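Local coordinates for gram-negative insecticidal protein (Chromobacterium piscinae, PDB 6FBM) that is an insecticidal toxin of the MACPF and beta-tripod families, probably acting by assembling into membrane pores as related perforin-like proteins do, at residues A[122-127]-A[204-209]; A[179-184]-A[247-252]. One frame throughout, in Å; residues are numbered along the deposited sequence.

Interaction 1: A[122-127]-A[204-209]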
loop_
_atom_site.group_PDB
_atom_site.type_symbol
_atom_site.label_atom_id
_atom_site.label_comp_id
_atom_site.label_asym_id
_atom_site.label_seq_id
_atom_site.Cartn_x
_atom_site.Cartn_y
_atom_site.Cartn_z
ATOM N N SER A 122 -28.744 -31.899 1.686
ATOM C CA SER A 122 -27.911 -31.827 0.488
ATOM C C SER A 122 -26.675 -31.003 0.774
ATOM O O SER A 122 -26.742 -29.944 1.414
ATOM C CB SER A 122 -28.678 -31.230 -0.690
ATOM O OG SER A 122 -29.193 -29.937 -0.382
ATOM N N SER A 123 -25.536 -31.485 0.279
ATOM C CA SER A 123 -24.319 -30.689 0.190
ATOM C C SER A 123 -23.968 -30.590 -1.271
ATOM O O SER A 123 -23.665 -31.603 -1.904
ATOM C CB SER A 123 -23.194 -31.349 0.972
ATOM O OG SER A 123 -21.923 -30.789 0.645
ATOM N N THR A 124 -24.020 -29.381 -1.818
ATOM C CA THR A 124 -23.640 -29.152 -3.188
ATOM C C THR A 124 -22.330 -28.373 -3.138
ATOM O O THR A 124 -22.327 -27.211 -2.736
ATOM C CB THR A 124 -24.744 -28.394 -3.909
ATOM O OG1 THR A 124 -25.896 -29.238 -4.008
ATOM C CG2 THR A 124 -24.307 -28.003 -5.296
ATOM N N ARG A 125 -21.236 -29.034 -3.550
ATOM C CA ARG A 125 -19.882 -28.499 -3.411
ATOM C C ARG A 125 -19.252 -28.264 -4.765
ATOM O O ARG A 125 -19.261 -29.130 -5.645
ATOM C CB ARG A 125 -18.977 -29.427 -2.603
ATOM C CG ARG A 125 -19.581 -29.893 -1.287
ATOM C CD ARG A 125 -18.549 -30.501 -0.328
ATOM N NE ARG A 125 -18.021 -31.769 -0.824
ATOM C CZ ARG A 125 -18.689 -32.925 -0.780
ATOM N NH1 ARG A 125 -19.932 -33.018 -0.244
ATOM N NH2 ARG A 125 -18.113 -34.009 -1.293
ATOM N N GLU A 126 -18.725 -27.060 -4.936
ATOM C CA GLU A 126 -17.996 -26.730 -6.126
ATOM C C GLU A 126 -16.590 -26.431 -5.690
ATOM O O GLU A 126 -16.336 -25.424 -5.024
ATOM C CB GLU A 126 -18.613 -25.549 -6.839
ATOM C CG GLU A 126 -17.949 -25.294 -8.167
ATOM C CD GLU A 126 -18.582 -24.183 -8.925
ATOM O OE1 GLU A 126 -18.961 -24.470 -10.068
ATOM O OE2 GLU A 126 -18.689 -23.054 -8.407
ATOM N N ALA A 127 -15.685 -27.309 -6.078
ATOM C CA ALA A 127 -14.294 -27.230 -5.664
ATOM C C ALA A 127 -13.497 -26.625 -6.823
ATOM O O ALA A 127 -13.495 -27.169 -7.939
ATOM C CB ALA A 127 -13.772 -28.608 -5.300
ATOM N N MET A 204 -29.138 -26.305 -9.641
ATOM C CA MET A 204 -29.568 -25.110 -10.373
ATOM C C MET A 204 -29.619 -23.906 -9.475
ATOM O O MET A 204 -29.246 -22.813 -9.891
ATOM C CB MET A 204 -30.926 -25.351 -11.066
ATOM C CG MET A 204 -30.896 -26.457 -12.139
ATOM S SD MET A 204 -29.500 -26.336 -13.299
ATOM C CE MET A 204 -29.203 -28.045 -13.708
ATOM N N SER A 205 -30.086 -24.065 -8.243
ATOM C CA SER A 205 -30.150 -22.931 -7.328
ATOM C C SER A 205 -28.739 -22.405 -7.086
ATOM O O SER A 205 -28.494 -21.191 -7.207
ATOM C CB SER A 205 -30.825 -23.310 -6.028
ATOM O OG SER A 205 -30.930 -22.180 -5.187
ATOM N N TYR A 206 -27.804 -23.316 -6.793
ATOM C CA TYR A 206 -26.411 -22.926 -6.593
ATOM C C TYR A 206 -25.881 -22.238 -7.849
ATOM O O TYR A 206 -25.339 -21.152 -7.770
ATOM C CB TYR A 206 -25.508 -24.125 -6.213
ATOM C CG TYR A 206 -24.061 -23.734 -6.221
ATOM C CD1 TYR A 206 -23.515 -22.989 -5.179
ATOM C CD2 TYR A 206 -23.242 -24.047 -7.324
ATOM C CE1 TYR A 206 -22.189 -22.596 -5.225
ATOM C CE2 TYR A 206 -21.916 -23.651 -7.365
ATOM C CZ TYR A 206 -21.407 -22.929 -6.327
ATOM O OH TYR A 206 -20.112 -22.539 -6.387
ATOM N N LYS A 207 -26.051 -22.865 -9.002
ATOM C CA LYS A 207 -25.518 -22.312 -10.262
ATOM C C LYS A 207 -26.091 -20.965 -10.658
ATOM O O LYS A 207 -25.388 -20.168 -11.241
ATOM C CB LYS A 207 -25.659 -23.303 -11.414
ATOM C CG LYS A 207 -24.649 -24.410 -11.301
ATOM C CD LYS A 207 -24.762 -25.398 -12.451
ATOM C CE LYS A 207 -23.636 -26.425 -12.362
ATOM N NZ LYS A 207 -23.953 -27.584 -13.241
ATOM N N ALA A 208 -27.351 -20.716 -10.350
ATOM C CA ALA A 208 -27.961 -19.404 -10.602
ATOM C C ALA A 208 -27.408 -18.365 -9.652
ATOM O O ALA A 208 -27.211 -17.200 -10.018
ATOM C CB ALA A 208 -29.472 -19.469 -10.462
ATOM N N LEU A 209 -27.147 -18.798 -8.429
ATOM C CA LEU A 209 -26.644 -17.926 -7.387
ATOM C C LEU A 209 -25.292 -17.343 -7.734
ATOM O O LEU A 209 -25.068 -16.150 -7.593
ATOM C CB LEU A 209 -26.549 -18.728 -6.094
ATOM C CG LEU A 209 -26.453 -18.027 -4.806
ATOM C CD1 LEU A 209 -27.562 -17.012 -4.599
ATOM C CD2 LEU A 209 -26.561 -19.098 -3.723
#
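Helix-on-sheet packing in the MACPF domain is exemplified where Y206 of helix 198-209 reaches across to T124 and E126 of strand 120-134. These two strand residues, two positions apart as strand alternation requires, both point toward the helix, while R125 between them points away. The tyrosine carries the contact. Its CG lies anti to the backbone N (chi1 171°), which sends the ring off the helix and across the strand to E126. There Y206 OH donates a short hydrogen bond of 2.5 Å to E126 OE2. The carboxylate stands at the edge of the ring, near its plane, with the two planes 82° apart, and the hydroxyl meets OE2 from above the carboxylate plane, 48° out of it. E126 makes this possible by extending straight out from the strand, and its CB also lies 3.4 Å from Y206 OH. At the root of the ring the contact turns apolar: T124 CG2 comes to 4.2 Å from Y206 CB, while the threonine OG1 turns to Q75 on strand 64-78. OE2 of E126 has a second partner in H128, so two bonds grip this buried oxygen. OE1 of E126 lies close to OE2 of E212, a like charge that might raise the proton affinity of E126, whereas the neighbouring hydrogen bonds would favour the charged form. A tyrosine spanning from helix to sheet, apolar at its base and polar at its hydroxyl, is here part of the MACPF architecture of a central antiparallel sheet flanked by helices.

Interaction 2: A[179-184]-A[247-252]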
loop_
_atom_site.group_PDB
_atom_site.type_symbol
_atom_site.label_atom_id
_atom_site.label_comp_id
_atom_site.label_asym_id
_atom_site.label_seq_id
_atom_site.Cartn_x
_atom_site.Cartn_y
_atom_site.Cartn_z
ATOM N N GLY A 179 -10.062 -23.109 -3.738
ATOM C CA GLY A 179 -11.204 -22.775 -2.883
ATOM C C GLY A 179 -12.393 -23.607 -3.194
ATOM O O GLY A 179 -12.585 -24.034 -4.324
ATOM N N ARG A 180 -13.206 -23.843 -2.183
ATOM C CA ARG A 180 -14.400 -24.683 -2.304
ATOM C C ARG A 180 -15.585 -23.909 -1.780
ATOM O O ARG A 180 -15.460 -23.242 -0.745
ATOM C CB ARG A 180 -14.243 -25.906 -1.422
ATOM C CG ARG A 180 -15.291 -26.974 -1.630
ATOM C CD ARG A 180 -14.984 -28.230 -0.819
ATOM N NE ARG A 180 -15.570 -28.139 0.511
ATOM C CZ ARG A 180 -14.945 -28.213 1.684
ATOM N NH1 ARG A 180 -13.638 -28.370 1.805
ATOM N NH2 ARG A 180 -15.670 -28.132 2.788
ATOM N N LEU A 181 -16.738 -24.029 -2.439
ATOM C CA LEU A 181 -17.986 -23.558 -1.853
ATOM C C LEU A 181 -18.879 -24.742 -1.571
ATOM O O LEU A 181 -18.998 -25.634 -2.403
ATOM C CB LEU A 181 -18.687 -22.595 -2.793
ATOM C CG LEU A 181 -17.957 -21.277 -3.047
ATOM C CD1 LEU A 181 -18.821 -20.410 -3.937
ATOM C CD2 LEU A 181 -17.611 -20.539 -1.759
ATOM N N ASP A 182 -19.488 -24.731 -0.381
ATOM C CA ASP A 182 -20.443 -25.730 0.075
ATOM C C ASP A 182 -21.786 -25.066 0.198
ATOM O O ASP A 182 -21.996 -24.240 1.083
ATOM C CB ASP A 182 -20.064 -26.233 1.442
ATOM C CG ASP A 182 -18.851 -27.125 1.410
ATOM O OD1 ASP A 182 -18.392 -27.439 0.321
ATOM O OD2 ASP A 182 -18.326 -27.497 2.477
ATOM N N TYR A 183 -22.701 -25.402 -0.709
ATOM C CA TYR A 183 -24.058 -24.899 -0.680
ATOM C C TYR A 183 -24.843 -26.010 -0.060
ATOM O O TYR A 183 -25.161 -27.004 -0.718
ATOM C CB TYR A 183 -24.488 -24.618 -2.112
ATOM C CG TYR A 183 -25.853 -23.989 -2.309
ATOM C CD1 TYR A 183 -26.086 -22.667 -1.985
ATOM C CD2 TYR A 183 -26.863 -24.698 -2.918
ATOM C CE1 TYR A 183 -27.323 -22.106 -2.204
ATOM C CE2 TYR A 183 -28.093 -24.124 -3.159
ATOM C CZ TYR A 183 -28.318 -22.830 -2.806
ATOM O OH TYR A 183 -29.541 -22.276 -3.050
ATOM N N SER A 184 -25.124 -25.874 1.226
ATOM C CA SER A 184 -25.774 -26.961 1.973
ATOM C C SER A 184 -27.224 -26.621 2.298
ATOM O O SER A 184 -27.528 -25.498 2.737
ATOM C CB SER A 184 -24.982 -27.296 3.241
ATOM O OG SER A 184 -25.068 -26.253 4.179
ATOM N N ASP A 247 -21.681 -14.453 2.577
ATOM C CA ASP A 247 -22.928 -13.714 2.847
ATOM C C ASP A 247 -23.426 -12.943 1.623
ATOM O O ASP A 247 -24.607 -13.025 1.277
ATOM C CB ASP A 247 -22.855 -12.833 4.102
ATOM C CG ASP A 247 -23.487 -13.540 5.338
ATOM O OD1 ASP A 247 -24.707 -13.824 5.283
ATOM O OD2 ASP A 247 -22.801 -13.862 6.347
ATOM N N ARG A 248 -22.531 -12.246 0.938
ATOM C CA ARG A 248 -22.910 -11.562 -0.312
ATOM C C ARG A 248 -23.303 -12.536 -1.443
ATOM O O ARG A 248 -24.216 -12.230 -2.222
ATOM C CB ARG A 248 -21.780 -10.636 -0.801
ATOM C CG ARG A 248 -21.892 -9.151 -0.457
ATOM C CD ARG A 248 -21.152 -8.317 -1.518
ATOM N NE ARG A 248 -19.704 -8.209 -1.247
ATOM C CZ ARG A 248 -18.735 -8.108 -2.161
ATOM N NH1 ARG A 248 -19.000 -8.060 -3.473
ATOM N NH2 ARG A 248 -17.473 -7.990 -1.740
ATOM N N ILE A 249 -22.626 -13.681 -1.557
ATOM C CA ILE A 249 -22.971 -14.644 -2.616
ATOM C C ILE A 249 -24.336 -15.237 -2.318
ATOM O O ILE A 249 -25.141 -15.402 -3.196
ATOM C CB ILE A 249 -21.920 -15.780 -2.752
ATOM C CG1 ILE A 249 -20.577 -15.220 -3.246
ATOM C CG2 ILE A 249 -22.379 -16.832 -3.747
ATOM C CD1 ILE A 249 -19.385 -16.086 -2.936
ATOM N N LEU A 250 -24.601 -15.530 -1.065
ATOM C CA LEU A 250 -25.829 -16.202 -0.688
ATOM C C LEU A 250 -27.029 -15.280 -0.786
ATOM O O LEU A 250 -27.999 -15.599 -1.444
ATOM C CB LEU A 250 -25.679 -16.785 0.711
ATOM C CG LEU A 250 -26.783 -17.675 1.214
ATOM C CD1 LEU A 250 -27.089 -18.796 0.207
ATOM C CD2 LEU A 250 -26.371 -18.262 2.569
ATOM N N HIS A 251 -26.937 -14.116 -0.151
ATOM C CA HIS A 251 -28.054 -13.163 -0.013
ATOM C C HIS A 251 -27.870 -11.889 -0.794
ATOM O O HIS A 251 -28.686 -11.567 -1.651
ATOM C CB HIS A 251 -28.224 -12.764 1.463
ATOM C CG HIS A 251 -28.451 -13.924 2.370
ATOM N ND1 HIS A 251 -27.575 -14.264 3.379
ATOM C CD2 HIS A 251 -29.458 -14.827 2.419
ATOM C CE1 HIS A 251 -28.033 -15.331 4.011
ATOM N NE2 HIS A 251 -29.169 -15.699 3.440
ATOM N N GLY A 252 -26.786 -11.181 -0.459
ATOM C CA GLY A 252 -26.589 -9.758 -0.713
ATOM C C GLY A 252 -26.737 -9.318 -2.146
ATOM O O GLY A 252 -26.974 -10.147 -3.025
#
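With CG anti to the backbone N in both Y183 (chi1 -176°) and L250 (chi1 -172°), the two side chains are swung into each other even though neither leaves its backbone pointing directly at the other segment. They cross at about a right angle, and L250 CD1 arrives at the edge of the tyrosine ring, near its plane, 4.1 Å from Y183 CE1. Two residues back along strand 179-187, L181 faces helix 246-250 more squarely, and its CD1 methyl meets I249 CD1 at 4.5 Å, a looser touch. With the CA atoms of Y183 and L250 8.9 Å apart, side chains alone bridge the gap. Others fill in around them: F259 and W262 of helix 255-269 pack on L181, and L209 touches both Y183 and L250. The phenolic OH of Y183 is hydrogen-bonded to S205, while L250 meets the ring at CE1. L250 has a further neighbour in H251, whose ring it covers with CG 3.8 Å above the centre. R180 and D182, which alternate with L181 and Y183 along the strand, lie on its other side, where R180 grips D182 in a two-nitrogen, side-on salt bridge, NE to OD1 at 2.9 Å and NH2 to OD2 at 2.7 Å. Strand alternation thus sorts charge from carbon; between these segments the contact is apolar, with no hydrogen bond across it, and so rests on dispersion and burial.

Interactions 1 and 2 lie on one antiparallel sheet, their centres about 9 Å apart, and strands 120-134 and 179-187 are neighbours in it, joined by a probable backbone hydrogen bond, Y183 N to T124 O, 2.7 Å. Along the chain the segments alternate: 122-127, 179-184, 204-209, then 247-252. A probable hydrogen bond, S205 OG to Y183 OH at 2.6 Å, ties the helix of interaction 1 to the strand of interaction 2. Both helices rest on the same side of the MACPF sheet. In related pore formers two helical clusters unfurl into membrane-spanning hairpins; helix 198-209, between strands 179-187 and 232-239, probably corresponds to the second cluster, whereas helix 246-250 comes after that strand pair.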